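Local coordinates for F-actin-capping protein subunit alpha (PDB 4AKR), which binds the fast-growing barbed ends of actin filaments independently of calcium and blocks subunit exchange there, without severing the filaments, at residues 109-114 / 139-144; 117-122 / 135-140; 144-149 / 175-180. All coordinates share one frame; numbering follows the deposited sequence.

The three contacts lie toward one end of the five-stranded antiparallel sheet. Interactions 1 and 2, centres about 12 Å apart, set helix 112-129 against edge strand 134-142, at the helix start and further along, and share Gly139 and Thr140. Interaction 3 pairs the start of strand 145-158 with the last residue of strand 163-175 and the turn after it, its centre about 8 Å from that of interaction 1 and about 14 Å from that of interaction 2. Strands 134-142 and 145-158 are paired, with a probable hydrogen bond between Lys147 N and Thr140 O (2.9 Å). Ile111 CG2 packs 3.6 Å from Ile146 CD1, and Val137 CG1 3.6 Å from Ile148 CG2.

Interaction 1: residues 109-114 / 139-144; sequences QDIEQY and GTKVSE
At the N-terminal end of helix 112-129, Asp110 and Ile111 close on Lys141 and Thr140 near the end of edge strand 134-142. The polar half is a salt bridge in which the carboxylate grips the ammonium in a fork: Lys141 NZ lies 2.7 Å from both Asp110 OD1 and Asp110 OD2, each oxygen using its syn lone pair. The equal distances place the nitrogen centrally before the carboxylate. Lys141 gets there by folding back, since its chain bends at chi3 (-68°) and chi4 (-67°), and the bend also brings Lys141 CE to 3.0 Å from Asp110 OD2. Glu108 adds a second salt bridge to the same NZ and accepts a hydrogen bond from Thr140 OG1, so two acidic residues probably stabilise the lysine as a cation.

Ile111 occupies the N-cap position of the helix, and from there its side chain reaches down to the sheet. Its CG2 branch rests on the aliphatic part of the lysine, with Ile111 CG2 3.6 Å from Lys141 CG. The other branch, CG1 set between the backbone N and the carbonyl carbon (chi1 65°), carries CD1 onto the strand backbone, where Ile111 CD1 lies 3.3 Å from Thr140 N and 3.8 Å from Gly139 C. The isoleucine also packs on the neighbouring strand 145-158, whereas the Asp110–Lys141 pair lies at the exposed side of the contact.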
loop_
_atom_site.group_PDB
_atom_site.type_symbol
_atom_site.label_atom_id
_atom_site.label_comp_id
_atom_site.label_asym_id
_atom_site.label_seq_id
_atom_site.Cartn_x
_atom_site.Cartn_y
_atom_site.Cartn_z
ATOM N N GLN A 109 -0.186 2.724 -42.368
ATOM C CA GLN A 109 -0.858 3.789 -43.108
ATOM C C GLN A 109 -2.287 3.488 -43.554
ATOM O O GLN A 109 -3.111 4.393 -43.618
ATOM C CB GLN A 109 -0.035 4.188 -44.344
ATOM C CG GLN A 109 1.336 4.780 -44.048
ATOM C CD GLN A 109 1.280 5.917 -43.049
ATOM O OE1 GLN A 109 0.455 6.812 -43.161
ATOM N NE2 GLN A 109 2.173 5.887 -42.067
ATOM N N ASP A 110 -2.593 2.232 -43.856
ATOM C CA ASP A 110 -3.936 1.912 -44.333
ATOM C C ASP A 110 -5.080 2.174 -43.359
ATOM O O ASP A 110 -6.229 2.289 -43.776
ATOM C CB ASP A 110 -3.995 0.469 -44.846
ATOM C CG ASP A 110 -3.550 -0.547 -43.814
ATOM O OD1 ASP A 110 -3.415 -0.191 -42.625
ATOM O OD2 ASP A 110 -3.336 -1.713 -44.205
ATOM N N ILE A 111 -4.770 2.292 -42.072
ATOM C CA ILE A 111 -5.794 2.550 -41.063
ATOM C C ILE A 111 -5.442 3.808 -40.263
ATOM O O ILE A 111 -6.105 4.146 -39.285
ATOM C CB ILE A 111 -5.913 1.361 -40.092
ATOM C CG1 ILE A 111 -4.625 1.212 -39.290
ATOM C CG2 ILE A 111 -6.137 0.082 -40.870
ATOM C CD1 ILE A 111 -4.683 0.111 -38.260
ATOM N N GLU A 112 -4.395 4.497 -40.698
ATOM C CA GLU A 112 -3.913 5.703 -40.028
ATOM C C GLU A 112 -4.973 6.779 -39.852
ATOM O O GLU A 112 -4.899 7.562 -38.909
ATOM C CB GLU A 112 -2.706 6.256 -40.797
ATOM C CG GLU A 112 -2.161 7.611 -40.335
ATOM C CD GLU A 112 -1.716 7.636 -38.881
ATOM O OE1 GLU A 112 -1.493 6.555 -38.294
ATOM O OE2 GLU A 112 -1.580 8.750 -38.332
ATOM N N GLN A 113 -5.961 6.826 -40.745
ATOM C CA GLN A 113 -7.005 7.841 -40.627
ATOM C C GLN A 113 -7.864 7.581 -39.402
ATOM O O GLN A 113 -8.427 8.506 -38.819
ATOM C CB GLN A 113 -7.880 7.895 -41.888
ATOM C CG GLN A 113 -7.131 8.391 -43.125
ATOM C CD GLN A 113 -8.048 8.816 -44.264
ATOM O OE1 GLN A 113 -7.580 9.190 -45.340
ATOM N NE2 GLN A 113 -9.359 8.773 -44.031
ATOM N N TYR A 114 -7.969 6.316 -39.014
ATOM C CA TYR A 114 -8.739 5.962 -37.828
ATOM C C TYR A 114 -7.903 6.281 -36.602
ATOM O O TYR A 114 -8.391 6.879 -35.652
ATOM C CB TYR A 114 -9.126 4.469 -37.856
ATOM C CG TYR A 114 -10.324 4.208 -38.741
ATOM C CD1 TYR A 114 -11.598 4.629 -38.357
ATOM C CD2 TYR A 114 -10.177 3.622 -40.000
ATOM C CE1 TYR A 114 -12.701 4.482 -39.207
ATOM C CE2 TYR A 114 -11.270 3.468 -40.858
ATOM C CZ TYR A 114 -12.528 3.903 -40.455
ATOM O OH TYR A 114 -13.608 3.774 -41.302
ATOM N N GLY A 139 -2.373 1.970 -33.406
ATOM C CA GLY A 139 -3.334 1.344 -34.296
ATOM C C GLY A 139 -2.756 0.118 -34.974
ATOM O O GLY A 139 -1.545 0.031 -35.180
ATOM N N THR A 140 -3.619 -0.832 -35.322
ATOM C CA THR A 140 -3.175 -2.050 -35.988
ATOM C C THR A 140 -4.362 -2.835 -36.535
ATOM O O THR A 140 -5.475 -2.740 -36.010
ATOM C CB THR A 140 -2.393 -2.955 -35.031
ATOM O OG1 THR A 140 -1.845 -4.060 -35.757
ATOM C CG2 THR A 140 -3.307 -3.491 -33.945
ATOM N N LYS A 141 -4.119 -3.595 -37.598
ATOM C CA LYS A 141 -5.156 -4.405 -38.224
ATOM C C LYS A 141 -5.266 -5.765 -37.548
ATOM O O LYS A 141 -4.258 -6.431 -37.298
ATOM C CB LYS A 141 -4.851 -4.615 -39.713
ATOM C CG LYS A 141 -5.039 -3.381 -40.578
ATOM C CD LYS A 141 -4.616 -3.639 -42.018
ATOM C CE LYS A 141 -3.110 -3.840 -42.132
ATOM N NZ LYS A 141 -2.368 -2.597 -41.819
ATOM N N VAL A 142 -6.494 -6.168 -37.248
ATOM C CA VAL A 142 -6.749 -7.462 -36.622
ATOM C C VAL A 142 -7.888 -8.140 -37.372
ATOM O O VAL A 142 -8.655 -7.473 -38.062
ATOM C CB VAL A 142 -7.137 -7.304 -35.138
ATOM C CG1 VAL A 142 -5.993 -6.678 -34.381
ATOM C CG2 VAL A 142 -8.390 -6.461 -35.009
ATOM N N SER A 143 -7.988 -9.462 -37.229
ATOM C CA SER A 143 -9.018 -10.259 -37.900
ATOM C C SER A 143 -10.372 -9.574 -38.026
ATOM O O SER A 143 -10.939 -9.496 -39.118
ATOM C CB SER A 143 -9.202 -11.590 -37.171
ATOM O OG SER A 143 -7.981 -12.307 -37.111
ATOM N N GLU A 144 -10.888 -9.080 -36.907
ATOM C CA GLU A 144 -12.179 -8.407 -36.877
ATOM C C GLU A 144 -12.160 -6.976 -37.423
ATOM O O GLU A 144 -13.171 -6.273 -37.366
ATOM C CB GLU A 144 -12.722 -8.394 -35.446
ATOM C CG GLU A 144 -11.790 -7.746 -34.433
ATOM C CD GLU A 144 -10.633 -8.641 -34.006
ATOM O OE1 GLU A 144 -9.866 -9.115 -34.875
ATOM O OE2 GLU A 144 -10.485 -8.862 -32.785
#

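Interaction 2: residues 117-122 / 135-140; sequences AFDEEA and SAVYGT
Val137 lies over one face of the Asp119 carboxylate, its CB above CG and Val137 CG2 3.6 Å from Asp119 OD1, whereas the Phe118 ring leads away and only Phe118 CB meets that valine. The other carboxylate oxygen is bridged to the strand backbone: a water donates to Asp119 OD2 at 3.0 Å and accepts from Val137 N at 2.8 Å. It comes to OD2 tilted from the carboxylate plane, on the face where Val137 lies. Arg115 makes a salt bridge to OD2 and donates to Val137 O, so a buried carboxylate and a strand carbonyl share one guanidinium.

Val137 is the apolar wedge. With CG1 anti to its backbone N (chi1 -176°), its two methyls part along the helix: Val137 CG1 approaches Phe118 CB at 4.1 Å, and Val137 CG2 meets Ala122 CB at 3.5 Å. The alanine methyl permits close approach, with the segment axes 8.4 Å apart at their nearest. Helix and strand run nearly antiparallel, at 164° between their N-to-C directions.

Ser135 completes the strand's helix-facing row, and its OG makes a weak hydrogen bond with Lys83. The contact is a buried layer: Val137 also touches strand 145-158, while Phe118 and Ala122 also pack on helix 217-248, the first on Thr220 and Ala221, the second on Phe225.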
loop_
_atom_site.group_PDB
_atom_site.type_symbol
_atom_site.label_atom_id
_atom_site.label_comp_id
_atom_site.label_asym_id
_atom_site.label_seq_id
_atom_site.Cartn_x
_atom_site.Cartn_y
_atom_site.Cartn_z
ATOM N N ALA A 117 -7.880 10.047 -36.218
ATOM C CA ALA A 117 -9.154 10.567 -35.740
ATOM C C ALA A 117 -9.296 10.259 -34.245
ATOM O O ALA A 117 -9.818 11.077 -33.493
ATOM C CB ALA A 117 -10.298 9.956 -36.520
ATOM N N PHE A 118 -8.835 9.089 -33.805
ATOM C CA PHE A 118 -8.913 8.757 -32.381
ATOM C C PHE A 118 -7.917 9.584 -31.575
ATOM O O PHE A 118 -8.199 10.022 -30.457
ATOM C CB PHE A 118 -8.622 7.271 -32.133
ATOM C CG PHE A 118 -9.826 6.378 -32.273
ATOM C CD1 PHE A 118 -10.468 6.233 -33.502
ATOM C CD2 PHE A 118 -10.314 5.671 -31.172
ATOM C CE1 PHE A 118 -11.582 5.393 -33.632
ATOM C CE2 PHE A 118 -11.431 4.826 -31.292
ATOM C CZ PHE A 118 -12.063 4.689 -32.525
ATOM N N ASP A 119 -6.745 9.800 -32.155
ATOM C CA ASP A 119 -5.711 10.562 -31.474
ATOM C C ASP A 119 -6.182 11.982 -31.130
ATOM O O ASP A 119 -5.894 12.473 -30.043
ATOM C CB ASP A 119 -4.435 10.597 -32.328
ATOM C CG ASP A 119 -3.188 10.776 -31.493
ATOM O OD1 ASP A 119 -3.327 11.128 -30.301
ATOM O OD2 ASP A 119 -2.072 10.566 -32.016
ATOM N N GLU A 120 -6.908 12.636 -32.037
ATOM C CA GLU A 120 -7.404 13.994 -31.759
ATOM C C GLU A 120 -8.282 13.997 -30.508
ATOM O O GLU A 120 -8.213 14.904 -29.677
ATOM C CB GLU A 120 -8.249 14.548 -32.919
ATOM C CG GLU A 120 -7.515 14.860 -34.220
ATOM C CD GLU A 120 -8.418 15.554 -35.250
ATOM O OE1 GLU A 120 -9.611 15.171 -35.365
ATOM O OE2 GLU A 120 -7.938 16.476 -35.952
ATOM N N GLU A 121 -9.127 12.979 -30.391
ATOM C CA GLU A 121 -10.031 12.881 -29.257
ATOM C C GLU A 121 -9.317 12.531 -27.948
ATOM O O GLU A 121 -9.627 13.097 -26.896
ATOM C CB GLU A 121 -11.132 11.856 -29.561
ATOM C CG GLU A 121 -11.990 12.222 -30.765
ATOM C CD GLU A 121 -12.618 13.602 -30.628
ATOM O OE1 GLU A 121 -13.294 13.856 -29.601
ATOM O OE2 GLU A 121 -12.440 14.433 -31.548
ATOM N N ALA A 122 -8.360 11.610 -28.008
ATOM C CA ALA A 122 -7.626 11.228 -26.807
ATOM C C ALA A 122 -6.876 12.436 -26.248
ATOM O O ALA A 122 -6.815 12.641 -25.035
ATOM C CB ALA A 122 -6.649 10.101 -27.121
ATOM N N SER A 135 -0.745 11.185 -23.197
ATOM C CA SER A 135 -1.463 10.133 -23.902
ATOM C C SER A 135 -0.686 9.478 -25.046
ATOM O O SER A 135 0.348 9.978 -25.485
ATOM C CB SER A 135 -2.763 10.699 -24.464
ATOM O OG SER A 135 -2.481 11.728 -25.395
ATOM N N ALA A 136 -1.210 8.353 -25.521
ATOM C CA ALA A 136 -0.613 7.612 -26.620
ATOM C C ALA A 136 -1.693 6.765 -27.298
ATOM O O ALA A 136 -2.406 6.005 -26.638
ATOM C CB ALA A 136 0.512 6.729 -26.103
ATOM N N VAL A 137 -1.818 6.910 -28.614
ATOM C CA VAL A 137 -2.803 6.167 -29.386
ATOM C C VAL A 137 -2.122 5.365 -30.496
ATOM O O VAL A 137 -1.467 5.922 -31.380
ATOM C CB VAL A 137 -3.850 7.115 -30.006
ATOM C CG1 VAL A 137 -4.931 6.304 -30.724
ATOM C CG2 VAL A 137 -4.471 7.982 -28.917
ATOM N N TYR A 138 -2.288 4.050 -30.430
ATOM C CA TYR A 138 -1.690 3.130 -31.385
ATOM C C TYR A 138 -2.771 2.509 -32.259
ATOM O O TYR A 138 -3.944 2.519 -31.904
ATOM C CB TYR A 138 -0.962 2.024 -30.630
ATOM C CG TYR A 138 0.001 2.522 -29.577
ATOM C CD1 TYR A 138 1.245 3.047 -29.932
ATOM C CD2 TYR A 138 -0.319 2.445 -28.221
ATOM C CE1 TYR A 138 2.154 3.478 -28.954
ATOM C CE2 TYR A 138 0.578 2.875 -27.232
ATOM C CZ TYR A 138 1.812 3.383 -27.605
ATOM O OH TYR A 138 2.719 3.752 -26.640
ATOM N N GLY A 139 -2.373 1.970 -33.406
ATOM C CA GLY A 139 -3.334 1.344 -34.296
ATOM C C GLY A 139 -2.756 0.118 -34.974
ATOM O O GLY A 139 -1.545 0.031 -35.180
ATOM N N THR A 140 -3.619 -0.832 -35.322
ATOM C CA THR A 140 -3.175 -2.050 -35.988
ATOM C C THR A 140 -4.362 -2.835 -36.535
ATOM O O THR A 140 -5.475 -2.740 -36.010
ATOM C CB THR A 140 -2.393 -2.955 -35.031
ATOM O OG1 THR A 140 -1.845 -4.060 -35.757
ATOM C CG2 THR A 140 -3.307 -3.491 -33.945
HETATM O O HOH W 1 -0.594 9.113 -29.886
#

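Interaction 3: residues 144-149 / 175-180; sequences EGIKIT and FKPGSG
The Phe175 ring is the apolar centre, touched by two isoleucines from different directions. Ile146 CB stands 4.0 Å above one face, displaced from the ring centre, and its CG2 branch comes within 4.0 Å of Phe175 CZ. Ile148 instead meets the edge, near the ring plane, with Ile148 CG1 3.7 Å from Phe175 CE1. The ring reaches these partners because Phe175 CG is placed between the backbone N and the carbonyl carbon (chi1 58°), turning it over the neighbouring strand. Tyr114 of helix 112-129 adds an edge-to-face ring contact, tying this cluster to the helix packed on the sheet. A leucine in place of Phe175 would probably leave Ile146 without the flat surface beneath its CB and deprive Tyr114 of its ring partner.

The backbones beneath are neighbouring antiparallel strands, and Ile146 and Phe175 form a hydrogen-bonded pair with their side chains on the same face of the sheet. Ile146 N donates to Phe175 O at 2.9 Å, almost perfectly straight (179°). The return bond, Phe175 N to Ile146 O at 3.0 Å, is more bent at the hydrogen (149°).

Further out, Pro177 extends the apolar patch, its CB 4.2 Å from Ile146 CD1. Gly145 is closely hemmed in, with Gly145 CA 3.6 Å from Phe175 O; a CB there would clash with that oxygen, and the backbone angles would also jam it against the preceding carbonyl. At the exposed rim the chain leaves the strand through a type II turn from Lys176 to Ser179, where Ser214 OG hydrogen-bonds to Lys176 O.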
loop_
_atom_site.group_PDB
_atom_site.type_symbol
_atom_site.label_atom_id
_atom_site.label_comp_id
_atom_site.label_asym_id
_atom_site.label_seq_id
_atom_site.Cartn_x
_atom_site.Cartn_y
_atom_site.Cartn_z
ATOM N N GLU A 144 -10.888 -9.080 -36.907
ATOM C CA GLU A 144 -12.179 -8.407 -36.877
ATOM C C GLU A 144 -12.160 -6.976 -37.423
ATOM O O GLU A 144 -13.171 -6.273 -37.366
ATOM C CB GLU A 144 -12.722 -8.394 -35.446
ATOM C CG GLU A 144 -11.790 -7.746 -34.433
ATOM C CD GLU A 144 -10.633 -8.641 -34.006
ATOM O OE1 GLU A 144 -9.866 -9.115 -34.875
ATOM O OE2 GLU A 144 -10.485 -8.862 -32.785
ATOM N N GLY A 145 -11.021 -6.541 -37.955
ATOM C CA GLY A 145 -10.940 -5.191 -38.491
ATOM C C GLY A 145 -9.795 -4.365 -37.933
ATOM O O GLY A 145 -8.625 -4.691 -38.145
ATOM N N ILE A 146 -10.128 -3.296 -37.215
ATOM C CA ILE A 146 -9.110 -2.419 -36.636
ATOM C C ILE A 146 -9.116 -2.323 -35.113
ATOM O O ILE A 146 -10.170 -2.186 -34.487
ATOM C CB ILE A 146 -9.247 -0.974 -37.166
ATOM C CG1 ILE A 146 -8.986 -0.946 -38.671
ATOM C CG2 ILE A 146 -8.275 -0.051 -36.426
ATOM C CD1 ILE A 146 -9.370 0.358 -39.330
ATOM N N LYS A 147 -7.928 -2.381 -34.524
ATOM C CA LYS A 147 -7.803 -2.243 -33.086
ATOM C C LYS A 147 -7.054 -0.947 -32.764
ATOM O O LYS A 147 -5.908 -0.762 -33.170
ATOM C CB LYS A 147 -7.055 -3.428 -32.469
ATOM C CG LYS A 147 -6.815 -3.241 -30.970
ATOM C CD LYS A 147 -6.123 -4.430 -30.304
ATOM C CE LYS A 147 -4.678 -4.567 -30.743
ATOM N NZ LYS A 147 -3.957 -5.595 -29.942
ATOM N N ILE A 148 -7.715 -0.040 -32.051
ATOM C CA ILE A 148 -7.087 1.217 -31.658
ATOM C C ILE A 148 -6.888 1.173 -30.158
ATOM O O ILE A 148 -7.852 1.039 -29.416
ATOM C CB ILE A 148 -7.972 2.435 -32.004
ATOM C CG1 ILE A 148 -8.213 2.485 -33.516
ATOM C CG2 ILE A 148 -7.309 3.724 -31.515
ATOM C CD1 ILE A 148 -6.940 2.502 -34.337
ATOM N N THR A 149 -5.637 1.265 -29.716
ATOM C CA THR A 149 -5.323 1.226 -28.294
ATOM C C THR A 149 -4.990 2.608 -27.736
ATOM O O THR A 149 -4.058 3.271 -28.200
ATOM C CB THR A 149 -4.136 0.284 -28.023
ATOM O OG1 THR A 149 -4.394 -0.992 -28.620
ATOM C CG2 THR A 149 -3.938 0.098 -26.526
ATOM N N PHE A 175 -13.126 -2.591 -33.940
ATOM C CA PHE A 175 -14.274 -2.360 -34.812
ATOM C C PHE A 175 -14.044 -2.660 -36.289
ATOM O O PHE A 175 -12.915 -2.669 -36.774
ATOM C CB PHE A 175 -14.720 -0.906 -34.674
ATOM C CG PHE A 175 -13.641 0.092 -35.008
ATOM C CD1 PHE A 175 -12.691 0.456 -34.053
ATOM C CD2 PHE A 175 -13.566 0.662 -36.277
ATOM C CE1 PHE A 175 -11.678 1.378 -34.358
ATOM C CE2 PHE A 175 -12.556 1.589 -36.596
ATOM C CZ PHE A 175 -11.613 1.944 -35.632
ATOM N N LYS A 176 -15.144 -2.921 -36.986
ATOM C CA LYS A 176 -15.123 -3.171 -38.423
ATOM C C LYS A 176 -15.292 -1.759 -38.984
ATOM O O LYS A 176 -16.238 -1.058 -38.631
ATOM C CB LYS A 176 -16.315 -4.048 -38.824
ATOM C CG LYS A 176 -16.402 -4.391 -40.309
ATOM C CD LYS A 176 -17.602 -5.306 -40.582
ATOM C CE LYS A 176 -17.621 -5.838 -42.012
ATOM N NZ LYS A 176 -18.712 -6.845 -42.198
ATOM N N PRO A 177 -14.364 -1.312 -39.838
ATOM C CA PRO A 177 -14.499 0.041 -40.381
ATOM C C PRO A 177 -15.717 0.316 -41.256
ATOM O O PRO A 177 -15.976 -0.408 -42.210
ATOM C CB PRO A 177 -13.176 0.252 -41.125
ATOM C CG PRO A 177 -12.735 -1.140 -41.466
ATOM C CD PRO A 177 -13.077 -1.914 -40.229
ATOM N N GLY A 178 -16.460 1.367 -40.905
ATOM C CA GLY A 178 -17.625 1.773 -41.677
ATOM C C GLY A 178 -19.010 1.366 -41.207
ATOM O O GLY A 178 -20.006 1.990 -41.584
ATOM N N SER A 179 -19.086 0.319 -40.394
ATOM C CA SER A 179 -20.368 -0.172 -39.900
ATOM C C SER A 179 -20.164 -0.998 -38.635
ATOM O O SER A 179 -19.027 -1.282 -38.241
ATOM C CB SER A 179 -21.029 -1.049 -40.961
ATOM O OG SER A 179 -20.188 -2.151 -41.264
ATOM N N GLY A 180 -21.270 -1.398 -38.018
ATOM C CA GLY A 180 -21.188 -2.186 -36.804
ATOM C C GLY A 180 -20.910 -1.286 -35.620
ATOM O O GLY A 180 -21.079 -0.068 -35.710
#